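PDB 2HR3: probable transcriptional regulator from Pseudomonas aeruginosa, which probably regulates transcription by binding DNA as a dimer, through a winged helix-turn-helix domain of the MarR family. Local coordinates for residues Arg25-Ala30 with Glu112-Arg117; Phe35-Val40 with Arg72-Gly77; Ala43-Gly48 with Gly106-Arg111; Ser54-Ala59 with Ser65-Leu70. All coordinates share one frame; numbering follows the deposited sequence.

Contact 1. Residues Arg25-Ala30 with Glu112-Arg117; sequences RREAQA and EEWLVR
Trp114 CG stands anti to the backbone N (chi1 -178°), and the Glu27 chain bends at chi2; together these lay the outer half of Glu27 over one face of the indole. Glu27 CG sits 3.8 Å from the centroid of the Trp114 five-membered ring, only 11° off the normal, a CH-pi contact. The carboxylate follows as a stacked plate, its plane 12° from that of the indole. Glu27 OE1 is 3.5 Å from Trp114 CD1. Glu27 OE2 comes within 3.3 Å of Trp114 NE1, but it lies over the face, where the N-H does not point, so no hydrogen bond forms. OE2 instead takes part in a salt bridge with Arg23. This pairing probably helps to hold the carboxylate flat over the indole. Leu141 of the second subunit also packs on Trp114. Glu27 lies in a type I turn, Arg26 to Gln29, in the connection between helix 4-26 and helix 32-46. The contact joins that turn to the long helix 98-122, close to the second subunit, in the helical dimerisation region characteristic of MarR-family proteins.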
loop_
_atom_site.group_PDB
_atom_site.type_symbol
_atom_site.label_atom_id
_atom_site.label_comp_id
_atom_site.label_asym_id
_atom_site.label_seq_id
_atom_site.Cartn_x
_atom_site.Cartn_y
_atom_site.Cartn_z
ATOM N N ARG A 25 -4.791 1.704 6.220
ATOM C CA ARG A 25 -4.910 0.227 6.337
ATOM C C ARG A 25 -5.482 -0.150 7.682
ATOM O O ARG A 25 -6.467 -0.828 7.734
ATOM C CB ARG A 25 -3.582 -0.504 6.096
ATOM C CG ARG A 25 -3.356 -0.782 4.645
ATOM N N ARG A 26 -4.879 0.323 8.754
ATOM C CA ARG A 26 -5.438 0.178 10.124
ATOM C C ARG A 26 -6.880 0.704 10.323
ATOM O O ARG A 26 -7.626 0.235 11.168
ATOM C CB ARG A 26 -4.499 0.871 11.123
ATOM N N GLU A 27 -7.281 1.689 9.543
ATOM C CA GLU A 27 -8.650 2.216 9.623
ATOM C C GLU A 27 -9.733 1.339 8.938
ATOM O O GLU A 27 -10.918 1.610 9.009
ATOM C CB GLU A 27 -8.614 3.654 9.101
ATOM C CG GLU A 27 -7.701 4.515 10.037
ATOM C CD GLU A 27 -8.235 4.611 11.489
ATOM O OE1 GLU A 27 -9.408 4.262 11.696
ATOM O OE2 GLU A 27 -7.499 5.051 12.399
ATOM N N ALA A 28 -9.298 0.288 8.250
ATOM C CA ALA A 28 -10.210 -0.694 7.701
ATOM C C ALA A 28 -10.984 -1.384 8.823
ATOM O O ALA A 28 -12.139 -1.764 8.620
ATOM C CB ALA A 28 -9.460 -1.717 6.845
ATOM N N GLN A 29 -10.354 -1.498 10.003
ATOM C CA GLN A 29 -10.962 -2.088 11.231
ATOM C C GLN A 29 -11.347 -3.552 11.014
ATOM O O GLN A 29 -12.402 -4.025 11.453
ATOM C CB GLN A 29 -12.169 -1.268 11.743
ATOM N N ALA A 30 -10.459 -4.261 10.339
ATOM C CA ALA A 30 -10.763 -5.583 9.809
ATOM C C ALA A 30 -9.606 -6.492 10.198
ATOM O O ALA A 30 -8.442 -6.178 9.845
ATOM C CB ALA A 30 -10.891 -5.506 8.264
ATOM N N GLU A 112 -12.701 6.908 4.661
ATOM C CA GLU A 112 -12.907 8.240 4.172
ATOM C C GLU A 112 -13.545 9.152 5.209
ATOM O O GLU A 112 -13.203 10.344 5.302
ATOM C CB GLU A 112 -13.749 8.207 2.888
ATOM C CG GLU A 112 -12.885 7.814 1.709
ATOM C CD GLU A 112 -13.663 7.379 0.491
ATOM O OE1 GLU A 112 -14.851 7.739 0.347
ATOM O OE2 GLU A 112 -13.080 6.640 -0.319
ATOM N N GLU A 113 -14.503 8.591 5.937
ATOM C CA GLU A 113 -15.081 9.272 7.100
ATOM C C GLU A 113 -13.978 9.547 8.115
ATOM O O GLU A 113 -13.772 10.674 8.475
ATOM C CB GLU A 113 -16.204 8.426 7.718
ATOM C CG GLU A 113 -17.516 8.451 6.960
ATOM C CD GLU A 113 -18.278 7.182 7.181
ATOM O OE1 GLU A 113 -18.388 6.797 8.376
ATOM O OE2 GLU A 113 -18.727 6.543 6.184
ATOM N N TRP A 114 -13.268 8.511 8.550
ATOM C CA TRP A 114 -12.038 8.677 9.280
ATOM C C TRP A 114 -11.211 9.887 8.786
ATOM O O TRP A 114 -10.887 10.730 9.560
ATOM C CB TRP A 114 -11.155 7.417 9.281
ATOM C CG TRP A 114 -9.919 7.694 10.104
ATOM C CD1 TRP A 114 -9.852 7.702 11.466
ATOM C CD2 TRP A 114 -8.630 8.095 9.648
ATOM N NE1 TRP A 114 -8.602 8.078 11.891
ATOM C CE2 TRP A 114 -7.836 8.347 10.791
ATOM C CE3 TRP A 114 -8.084 8.340 8.398
ATOM C CZ2 TRP A 114 -6.515 8.778 10.706
ATOM C CZ3 TRP A 114 -6.751 8.786 8.321
ATOM C CH2 TRP A 114 -5.988 8.964 9.442
ATOM N N LEU A 115 -10.871 9.948 7.496
ATOM C CA LEU A 115 -9.904 10.958 6.949
ATOM C C LEU A 115 -10.404 12.349 7.024
ATOM O O LEU A 115 -9.629 13.273 7.251
ATOM C CB LEU A 115 -9.643 10.718 5.480
ATOM C CG LEU A 115 -8.194 10.653 5.010
ATOM C CD1 LEU A 115 -8.248 10.536 3.449
ATOM C CD2 LEU A 115 -7.308 11.782 5.471
ATOM N N VAL A 116 -11.698 12.493 6.745
ATOM C CA VAL A 116 -12.432 13.763 6.947
ATOM C C VAL A 116 -12.293 14.298 8.351
ATOM O O VAL A 116 -12.099 15.512 8.557
ATOM C CB VAL A 116 -13.973 13.619 6.617
ATOM C CG1 VAL A 116 -14.752 14.857 7.015
ATOM C CG2 VAL A 116 -14.186 13.342 5.106
ATOM N N ARG A 117 -12.434 13.402 9.317
ATOM C CA ARG A 117 -12.269 13.734 10.729
ATOM C C ARG A 117 -10.837 14.031 11.085
ATOM O O ARG A 117 -10.605 14.913 11.893
ATOM C CB ARG A 117 -12.772 12.607 11.626
ATOM C CG ARG A 117 -14.248 12.676 11.935
ATOM C CD ARG A 117 -14.751 11.543 12.866
ATOM N NE ARG A 117 -14.023 10.255 12.773
ATOM C CZ ARG A 117 -13.078 9.860 13.645
ATOM N NH1 ARG A 117 -12.706 10.643 14.690
ATOM N NH2 ARG A 117 -12.478 8.678 13.480
#

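Contact 2. Residues Phe35-Val40 with Arg72-Gly77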
loop_
_atom_site.group_PDB
_atom_site.type_symbol
_atom_site.label_atom_id
_atom_site.label_comp_id
_atom_site.label_asym_id
_atom_site.label_seq_id
_atom_site.Cartn_x
_atom_site.Cartn_y
_atom_site.Cartn_z
ATOM N N PHE A 35 -9.025 -8.477 6.021
ATOM C CA PHE A 35 -8.097 -7.585 5.338
ATOM C C PHE A 35 -7.541 -8.187 4.044
ATOM O O PHE A 35 -7.450 -7.514 3.017
ATOM C CB PHE A 35 -6.951 -7.128 6.230
ATOM C CG PHE A 35 -6.043 -6.166 5.521
ATOM C CD1 PHE A 35 -4.756 -6.550 5.110
ATOM C CD2 PHE A 35 -6.521 -4.906 5.140
ATOM C CE1 PHE A 35 -3.927 -5.662 4.385
ATOM C CE2 PHE A 35 -5.707 -4.016 4.398
ATOM C CZ PHE A 35 -4.413 -4.405 4.016
ATOM N N SER A 36 -7.140 -9.439 4.102
ATOM C CA SER A 36 -6.616 -10.129 2.938
ATOM C C SER A 36 -7.637 -10.151 1.811
ATOM O O SER A 36 -7.296 -10.012 0.633
ATOM C CB SER A 36 -6.251 -11.568 3.311
ATOM O OG SER A 36 -7.059 -12.029 4.376
ATOM N N GLN A 37 -8.895 -10.283 2.214
ATOM C CA GLN A 37 -10.016 -10.329 1.309
ATOM C C GLN A 37 -10.397 -9.031 0.672
ATOM O O GLN A 37 -10.782 -8.970 -0.496
ATOM C CB GLN A 37 -11.203 -10.845 2.088
ATOM C CG GLN A 37 -11.088 -12.311 2.216
ATOM C CD GLN A 37 -12.115 -12.915 3.142
ATOM O OE1 GLN A 37 -12.190 -14.150 3.204
ATOM N NE2 GLN A 37 -12.933 -12.070 3.833
ATOM N N LEU A 38 -10.295 -7.994 1.458
ATOM C CA LEU A 38 -10.508 -6.635 1.001
ATOM C C LEU A 38 -9.580 -6.220 -0.120
ATOM O O LEU A 38 -10.027 -5.651 -1.069
ATOM C CB LEU A 38 -10.284 -5.686 2.153
ATOM C CG LEU A 38 -11.261 -4.524 2.052
ATOM C CD1 LEU A 38 -12.662 -4.830 2.632
ATOM C CD2 LEU A 38 -10.615 -3.329 2.701
ATOM N N VAL A 39 -8.286 -6.473 0.069
ATOM C CA VAL A 39 -7.248 -6.274 -0.950
ATOM C C VAL A 39 -7.631 -6.947 -2.264
ATOM O O VAL A 39 -7.695 -6.283 -3.278
ATOM C CB VAL A 39 -5.877 -6.892 -0.471
ATOM C CG1 VAL A 39 -4.898 -7.002 -1.566
ATOM C CG2 VAL A 39 -5.293 -6.107 0.695
ATOM N N VAL A 40 -7.958 -8.249 -2.232
ATOM C CA VAL A 40 -8.377 -8.928 -3.451
ATOM C C VAL A 40 -9.578 -8.207 -4.081
ATOM O O VAL A 40 -9.586 -7.884 -5.282
ATOM C CB VAL A 40 -8.636 -10.464 -3.177
ATOM C CG1 VAL A 40 -9.246 -11.172 -4.391
ATOM C CG2 VAL A 40 -7.331 -11.130 -2.762
ATOM N N ARG A 72 -11.034 -18.695 -3.729
ATOM C CA ARG A 72 -11.855 -19.712 -3.116
ATOM C C ARG A 72 -12.667 -19.220 -1.926
ATOM O O ARG A 72 -13.872 -19.499 -1.867
ATOM C CB ARG A 72 -11.001 -20.934 -2.751
ATOM C CG ARG A 72 -10.692 -21.809 -3.996
ATOM C CD ARG A 72 -10.109 -23.179 -3.640
ATOM N NE ARG A 72 -8.632 -23.157 -3.580
ATOM C CZ ARG A 72 -7.886 -22.878 -2.500
ATOM N NH1 ARG A 72 -8.429 -22.543 -1.324
ATOM N NH2 ARG A 72 -6.558 -22.923 -2.597
ATOM N N GLU A 73 -12.063 -18.484 -0.993
ATOM C CA GLU A 73 -12.835 -18.047 0.201
ATOM C C GLU A 73 -13.935 -17.036 -0.098
ATOM O O GLU A 73 -15.010 -17.045 0.503
ATOM C CB GLU A 73 -11.934 -17.422 1.260
ATOM C CG GLU A 73 -10.657 -18.197 1.575
ATOM C CD GLU A 73 -9.738 -17.410 2.505
ATOM O OE1 GLU A 73 -10.294 -16.724 3.394
ATOM O OE2 GLU A 73 -8.480 -17.445 2.328
ATOM N N LEU A 74 -13.601 -16.114 -0.994
ATOM C CA LEU A 74 -14.498 -15.063 -1.475
ATOM C C LEU A 74 -15.775 -15.575 -2.153
ATOM O O LEU A 74 -16.829 -15.003 -1.928
ATOM C CB LEU A 74 -13.741 -14.140 -2.453
ATOM C CG LEU A 74 -12.812 -13.154 -1.745
ATOM C CD1 LEU A 74 -12.024 -12.341 -2.785
ATOM C CD2 LEU A 74 -13.606 -12.230 -0.776
ATOM N N GLU A 75 -15.652 -16.594 -3.003
ATOM C CA GLU A 75 -16.820 -17.267 -3.569
ATOM C C GLU A 75 -17.643 -17.906 -2.433
ATOM O O GLU A 75 -18.832 -17.604 -2.330
ATOM C CB GLU A 75 -16.474 -18.313 -4.666
ATOM C CG GLU A 75 -16.582 -17.798 -6.168
ATOM C CD GLU A 75 -17.291 -18.828 -7.170
ATOM O OE1 GLU A 75 -16.584 -19.701 -7.728
ATOM O OE2 GLU A 75 -18.539 -18.764 -7.418
ATOM N N ARG A 76 -17.038 -18.738 -1.576
ATOM C CA ARG A 76 -17.827 -19.396 -0.483
ATOM C C ARG A 76 -18.663 -18.348 0.263
ATOM O O ARG A 76 -19.838 -18.585 0.528
ATOM C CB ARG A 76 -16.961 -20.168 0.513
ATOM C CG ARG A 76 -16.277 -21.354 -0.087
ATOM N N GLY A 77 -18.065 -17.178 0.515
ATOM C CA GLY A 77 -18.740 -16.062 1.172
ATOM C C GLY A 77 -19.571 -15.134 0.299
ATOM O O GLY A 77 -19.996 -14.078 0.766
#
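Val40 and Leu74 form the tight, buried part of this contact. Val40 CG1 lies 3.4 Å from Leu74 CD1. The other Leu74 methyl, CD2, is 3.9 Å from Gln37 CG, so the two branches of the leucine fork are divided between Val40 and the aliphatic part of Gln37. Gln37 and Leu74 lie alongside, pointing opposite ways. Their CA atoms are the nearest pair across the two segments, at 7.1 Å. Leu74 is also covered by Leu79 and Ile80, while Val40 also touches Leu67, Leu70 and Leu71, nearer the start of helix 64-76. The looser side is polar and partly exposed. Here the extended Gln37 chain carries its amide to the carboxylate of Glu73, and the two chains run roughly perpendicular, with amide and carboxylate planes 60° apart. Arg63 of the second subunit makes a long, weak ion pair with Glu73. The helix segments 35-40 and 72-76 pass nearly perpendicular, at 93°, with axes 10.8 Å apart. Helix 64-76 is probably the DNA recognition helix, so the contact packs helix 32-46 against it in the core of a winged helix-turn-helix domain.

Contact 3. Residues Ala43-Gly48 with Gly106-Arg111; sequences AIDRLG and GNRAKR
Arg108 presents the edge of its guanidinium to the carboxylate of Asp45. Arg108 NH1 gives a hydrogen bond of 2.8 Å to Asp45 OD2, with an N-H...O angle of 161°, as part of a salt bridge. The oxygen lies in the guanidinium plane. Seen from the acid, however, the donor stands 41° out of the carboxylate plane. The two flat groups are steeply tilted, and one bond joins them. The reach is long: the nearest CA atoms, those of Asp45 and Arg108, are 12.2 Å apart. Arg108 spans the gap because its chain is extended from CG to NE (chi3 178°). Arg46 comes to the same guanidinium edge, with its NH1 4.0 Å from Arg108 NH2. These are like charges, and Asp45 probably eases their approach. Both residues of segment 43-48 have a second partner: Asp45 OD1 makes a weak hydrogen bond with Tyr105 OH, and Arg46 forms a salt bridge with Glu60. On helix 98-122, Arg111 grips Asn107 OD1 side-on. Arg111 NE is 3.1 Å and Arg111 NH2 3.0 Å from that oxygen. The NH2 bond uses a lone pair in the carbonyl plane, while NE comes from above it. This is a surface contact. It bridges the C-terminal end of helix 32-46 to the middle of helix 98-122. Arg14 of the second subunit packs on Arg108 and Arg111. Within segment 43-48, Ile44 touches Leu56 of helix 53-59 and Val94 and Leu96 of strand 93-96.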
loop_
_atom_site.group_PDB
_atom_site.type_symbol
_atom_site.label_atom_id
_atom_site.label_comp_id
_atom_site.label_asym_id
_atom_site.label_seq_id
_atom_site.Cartn_x
_atom_site.Cartn_y
_atom_site.Cartn_z
ATOM N N ALA A 43 -8.724 -4.743 -5.540
ATOM C CA ALA A 43 -8.056 -5.052 -6.750
ATOM C C ALA A 43 -8.968 -5.381 -7.927
ATOM O O ALA A 43 -8.779 -4.856 -9.024
ATOM C CB ALA A 43 -7.086 -6.160 -6.502
ATOM N N ILE A 44 -9.985 -6.211 -7.720
ATOM C CA ILE A 44 -10.930 -6.545 -8.807
ATOM C C ILE A 44 -11.727 -5.328 -9.289
ATOM O O ILE A 44 -12.082 -5.221 -10.471
ATOM C CB ILE A 44 -11.961 -7.591 -8.288
ATOM C CG1 ILE A 44 -11.299 -8.963 -8.154
ATOM C CG2 ILE A 44 -13.171 -7.643 -9.134
ATOM C CD1 ILE A 44 -12.012 -9.930 -7.269
ATOM N N ASP A 45 -12.117 -4.467 -8.341
ATOM C CA ASP A 45 -12.924 -3.306 -8.678
ATOM C C ASP A 45 -12.034 -2.312 -9.422
ATOM O O ASP A 45 -12.434 -1.734 -10.426
ATOM C CB ASP A 45 -13.499 -2.712 -7.416
ATOM C CG ASP A 45 -14.108 -1.313 -7.637
ATOM O OD1 ASP A 45 -15.198 -1.233 -8.281
ATOM O OD2 ASP A 45 -13.493 -0.313 -7.145
ATOM N N ARG A 46 -10.803 -2.174 -8.949
ATOM C CA ARG A 46 -9.868 -1.325 -9.622
ATOM C C ARG A 46 -9.724 -1.721 -11.077
ATOM O O ARG A 46 -9.873 -0.861 -11.934
ATOM C CB ARG A 46 -8.519 -1.314 -8.920
ATOM C CG ARG A 46 -8.549 -0.409 -7.676
ATOM C CD ARG A 46 -7.177 0.061 -7.226
ATOM N NE ARG A 46 -6.301 -1.041 -6.857
ATOM C CZ ARG A 46 -6.315 -1.689 -5.694
ATOM N NH1 ARG A 46 -7.181 -1.376 -4.746
ATOM N NH2 ARG A 46 -5.437 -2.670 -5.479
ATOM N N LEU A 47 -9.468 -3.012 -11.350
ATOM C CA LEU A 47 -9.250 -3.518 -12.732
ATOM C C LEU A 47 -10.509 -3.636 -13.561
ATOM O O LEU A 47 -10.473 -4.177 -14.695
ATOM C CB LEU A 47 -8.566 -4.880 -12.722
ATOM C CG LEU A 47 -7.167 -4.903 -12.143
ATOM C CD1 LEU A 47 -6.820 -6.359 -11.819
ATOM C CD2 LEU A 47 -6.149 -4.218 -13.067
ATOM N N GLY A 48 -11.618 -3.147 -13.034
ATOM C CA GLY A 48 -12.805 -2.967 -13.849
ATOM C C GLY A 48 -13.817 -4.050 -13.606
ATOM O O GLY A 48 -14.869 -4.075 -14.241
ATOM N N GLY A 106 -18.457 0.061 1.379
ATOM C CA GLY A 106 -18.545 0.050 2.824
ATOM C C GLY A 106 -17.279 0.405 3.582
ATOM O O GLY A 106 -17.304 1.301 4.393
ATOM N N ASN A 107 -16.188 -0.304 3.320
ATOM C CA ASN A 107 -14.951 -0.146 4.081
ATOM C C ASN A 107 -14.334 1.166 3.689
ATOM O O ASN A 107 -13.753 1.888 4.528
ATOM C CB ASN A 107 -13.976 -1.288 3.818
ATOM C CG ASN A 107 -12.837 -1.337 4.817
ATOM O OD1 ASN A 107 -11.685 -1.088 4.495
ATOM N ND2 ASN A 107 -13.150 -1.678 6.039
ATOM N N ARG A 108 -14.471 1.480 2.400
ATOM C CA ARG A 108 -13.900 2.718 1.868
ATOM C C ARG A 108 -14.633 3.898 2.421
ATOM O O ARG A 108 -14.054 4.927 2.570
ATOM C CB ARG A 108 -13.978 2.742 0.320
ATOM C CG ARG A 108 -12.883 1.963 -0.335
ATOM C CD ARG A 108 -13.176 1.704 -1.845
ATOM N NE ARG A 108 -12.051 0.975 -2.488
ATOM C CZ ARG A 108 -12.029 0.556 -3.745
ATOM N NH1 ARG A 108 -13.039 0.767 -4.563
ATOM N NH2 ARG A 108 -10.973 -0.093 -4.181
ATOM N N ALA A 109 -15.933 3.745 2.671
ATOM C CA ALA A 109 -16.712 4.820 3.250
ATOM C C ALA A 109 -16.229 5.091 4.696
ATOM O O ALA A 109 -16.081 6.260 5.079
ATOM C CB ALA A 109 -18.218 4.510 3.216
ATOM N N LYS A 110 -15.982 4.013 5.463
ATOM C CA LYS A 110 -15.346 4.142 6.784
ATOM C C LYS A 110 -14.027 4.848 6.731
ATOM O O LYS A 110 -13.826 5.774 7.490
ATOM C CB LYS A 110 -15.113 2.790 7.475
ATOM C CG LYS A 110 -16.264 2.340 8.376
ATOM N N ARG A 111 -13.123 4.427 5.859
ATOM C CA ARG A 111 -11.766 5.026 5.838
ATOM C C ARG A 111 -11.752 6.534 5.517
ATOM O O ARG A 111 -10.901 7.284 5.981
ATOM C CB ARG A 111 -10.878 4.321 4.811
ATOM C CG ARG A 111 -10.101 3.136 5.342
ATOM C CD ARG A 111 -9.349 2.451 4.147
ATOM N NE ARG A 111 -10.100 1.361 3.550
ATOM C CZ ARG A 111 -10.061 1.014 2.274
ATOM N NH1 ARG A 111 -9.307 1.674 1.404
ATOM N NH2 ARG A 111 -10.814 -0.026 1.859
#

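Contact 4. Residues Ser54-Ala59 with Ser65-Leu70; sequences SELAAA and SNLAAL
Leu67 carries the whole of this contact for helix segment 65-70, meeting Leu56 and Ala57, and the chain comes to it through two polar residues, Ser65 and Asn66. Asn66 packs on Asn66 of the second subunit. Leu67 then turns inward. Its CG stands anti to the backbone N (chi1 -168°), which drives the methyl CD2 into the flank of helix 53-59. Leu67 CD2 lies 3.5 Å from the backbone N of Ala57 and 3.9 Å from Ala57 CB. The small alanine lets the methyl come right up to the main chain. The same Leu67 CD2 is 3.8 Å from Leu56 CB and equally close to Leu56 CD1. The two leucine side chains are set nearly square to each other, and Leu67 CD1 is a little further away, 4.2 Å from Leu56 CD1. All three touching residues are buried and apolar. Helices 53-59 and 64-76, with the short turn between them, form the helix-turn-helix of the MarR-family domain, and Leu67 packs the inner side of this pair. Leu56 goes on to Ala43, Ile44 and Val94, while Met62, in the connecting turn, also touches Leu67. Beyond Leu67 the helix faces outward again at Ala68, which is exposed. Leu70, one turn after Asn66, looks to other neighbours. It packs on Ser36 and Val40 of helix 32-46, and on Arg63 of the second subunit.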
loop_
_atom_site.group_PDB
_atom_site.type_symbol
_atom_site.label_atom_id
_atom_site.label_comp_id
_atom_site.label_asym_id
_atom_site.label_seq_id
_atom_site.Cartn_x
_atom_site.Cartn_y
_atom_site.Cartn_z
ATOM N N SER A 54 -5.188 -14.485 -13.166
ATOM C CA SER A 54 -3.851 -14.085 -13.642
ATOM C C SER A 54 -3.618 -12.589 -13.689
ATOM O O SER A 54 -2.594 -12.111 -13.314
ATOM C CB SER A 54 -3.632 -14.605 -15.056
ATOM O OG SER A 54 -3.220 -15.958 -15.045
ATOM N N GLU A 55 -4.572 -11.850 -14.190
ATOM C CA GLU A 55 -4.367 -10.454 -14.347
ATOM C C GLU A 55 -4.307 -9.791 -12.990
ATOM O O GLU A 55 -3.568 -8.827 -12.778
ATOM C CB GLU A 55 -5.500 -9.863 -15.162
ATOM C CG GLU A 55 -5.314 -8.402 -15.465
ATOM C CD GLU A 55 -6.514 -7.816 -16.137
ATOM O OE1 GLU A 55 -7.348 -8.625 -16.696
ATOM O OE2 GLU A 55 -6.608 -6.548 -16.078
ATOM N N LEU A 56 -5.121 -10.331 -12.086
ATOM C CA LEU A 56 -5.253 -9.905 -10.734
ATOM C C LEU A 56 -3.977 -10.223 -9.956
ATOM O O LEU A 56 -3.449 -9.343 -9.250
ATOM C CB LEU A 56 -6.384 -10.711 -10.119
ATOM C CG LEU A 56 -7.417 -10.118 -9.178
ATOM C CD1 LEU A 56 -8.275 -11.330 -8.677
ATOM C CD2 LEU A 56 -6.750 -9.405 -8.103
ATOM N N ALA A 57 -3.528 -11.484 -10.023
ATOM C CA ALA A 57 -2.258 -11.835 -9.424
ATOM C C ALA A 57 -1.142 -10.861 -9.905
ATOM O O ALA A 57 -0.415 -10.287 -9.073
ATOM C CB ALA A 57 -1.893 -13.200 -9.738
ATOM N N ALA A 58 -1.053 -10.625 -11.214
ATOM C CA ALA A 58 -0.017 -9.781 -11.740
ATOM C C ALA A 58 -0.074 -8.367 -11.204
ATOM O O ALA A 58 0.956 -7.811 -10.848
ATOM C CB ALA A 58 -0.060 -9.750 -13.281
ATOM N N ALA A 59 -1.263 -7.784 -11.152
ATOM C CA ALA A 59 -1.467 -6.423 -10.677
ATOM C C ALA A 59 -1.177 -6.240 -9.212
ATOM O O ALA A 59 -0.951 -5.115 -8.746
ATOM C CB ALA A 59 -2.904 -6.000 -10.927
ATOM N N SER A 65 -0.494 -19.231 -6.802
ATOM C CA SER A 65 -0.870 -20.209 -5.746
ATOM C C SER A 65 -1.752 -19.632 -4.639
ATOM O O SER A 65 -2.579 -20.322 -4.095
ATOM C CB SER A 65 0.397 -20.850 -5.108
ATOM O OG SER A 65 1.194 -19.878 -4.393
ATOM N N ASN A 66 -1.566 -18.358 -4.323
ATOM C CA ASN A 66 -2.064 -17.747 -3.075
ATOM C C ASN A 66 -3.446 -17.090 -3.215
ATOM O O ASN A 66 -4.352 -17.243 -2.385
ATOM C CB ASN A 66 -1.029 -16.703 -2.664
ATOM C CG ASN A 66 -1.286 -16.166 -1.317
ATOM O OD1 ASN A 66 -2.076 -15.228 -1.148
ATOM N ND2 ASN A 66 -0.649 -16.767 -0.312
ATOM N N LEU A 67 -3.549 -16.325 -4.298
ATOM C CA LEU A 67 -4.795 -15.861 -4.891
ATOM C C LEU A 67 -5.844 -16.975 -5.135
ATOM O O LEU A 67 -7.067 -16.755 -5.034
ATOM C CB LEU A 67 -4.473 -15.181 -6.235
ATOM C CG LEU A 67 -5.693 -14.413 -6.759
ATOM C CD1 LEU A 67 -6.287 -13.441 -5.693
ATOM C CD2 LEU A 67 -5.370 -13.713 -8.017
ATOM N N ALA A 68 -5.369 -18.163 -5.482
ATOM C CA ALA A 68 -6.293 -19.233 -5.834
ATOM C C ALA A 68 -7.117 -19.509 -4.585
ATOM O O ALA A 68 -8.336 -19.566 -4.616
ATOM C CB ALA A 68 -5.539 -20.449 -6.328
ATOM N N ALA A 69 -6.436 -19.538 -3.465
ATOM C CA ALA A 69 -7.063 -19.816 -2.195
ATOM C C ALA A 69 -7.948 -18.709 -1.609
ATOM O O ALA A 69 -8.937 -19.013 -0.943
ATOM C CB ALA A 69 -5.967 -20.213 -1.193
ATOM N N LEU A 70 -7.566 -17.433 -1.776
ATOM C CA LEU A 70 -8.405 -16.316 -1.309
ATOM C C LEU A 70 -9.614 -16.153 -2.205
ATOM O O LEU A 70 -10.640 -15.665 -1.774
ATOM C CB LEU A 70 -7.635 -14.996 -1.310
ATOM C CG LEU A 70 -6.553 -14.814 -0.247
ATOM C CD1 LEU A 70 -5.649 -13.723 -0.664
ATOM C CD2 LEU A 70 -7.182 -14.523 1.099
#

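In the fold
The touching residues of contact 4 are all buried and apolar. Contacts 1 and 2 are partly buried and mix apolar with charged or polar groups. Contact 3 lies at the surface and rests on a salt bridge. Contacts 2 and 4 share helix 64-76 and touch through Val40, Leu67 and Leu70, forming one continuous core in the probable DNA-binding domain. Contacts 1 and 3 share helix 98-122 and are joined by a probable hydrogen bond from Asn107 ND2 to Ala28 O. Contacts 2 and 3 share helix 32-46, which links the two groups. Contacts 1 and 4 do not touch, with centres about 26 Å apart. All four have residues near the second subunit.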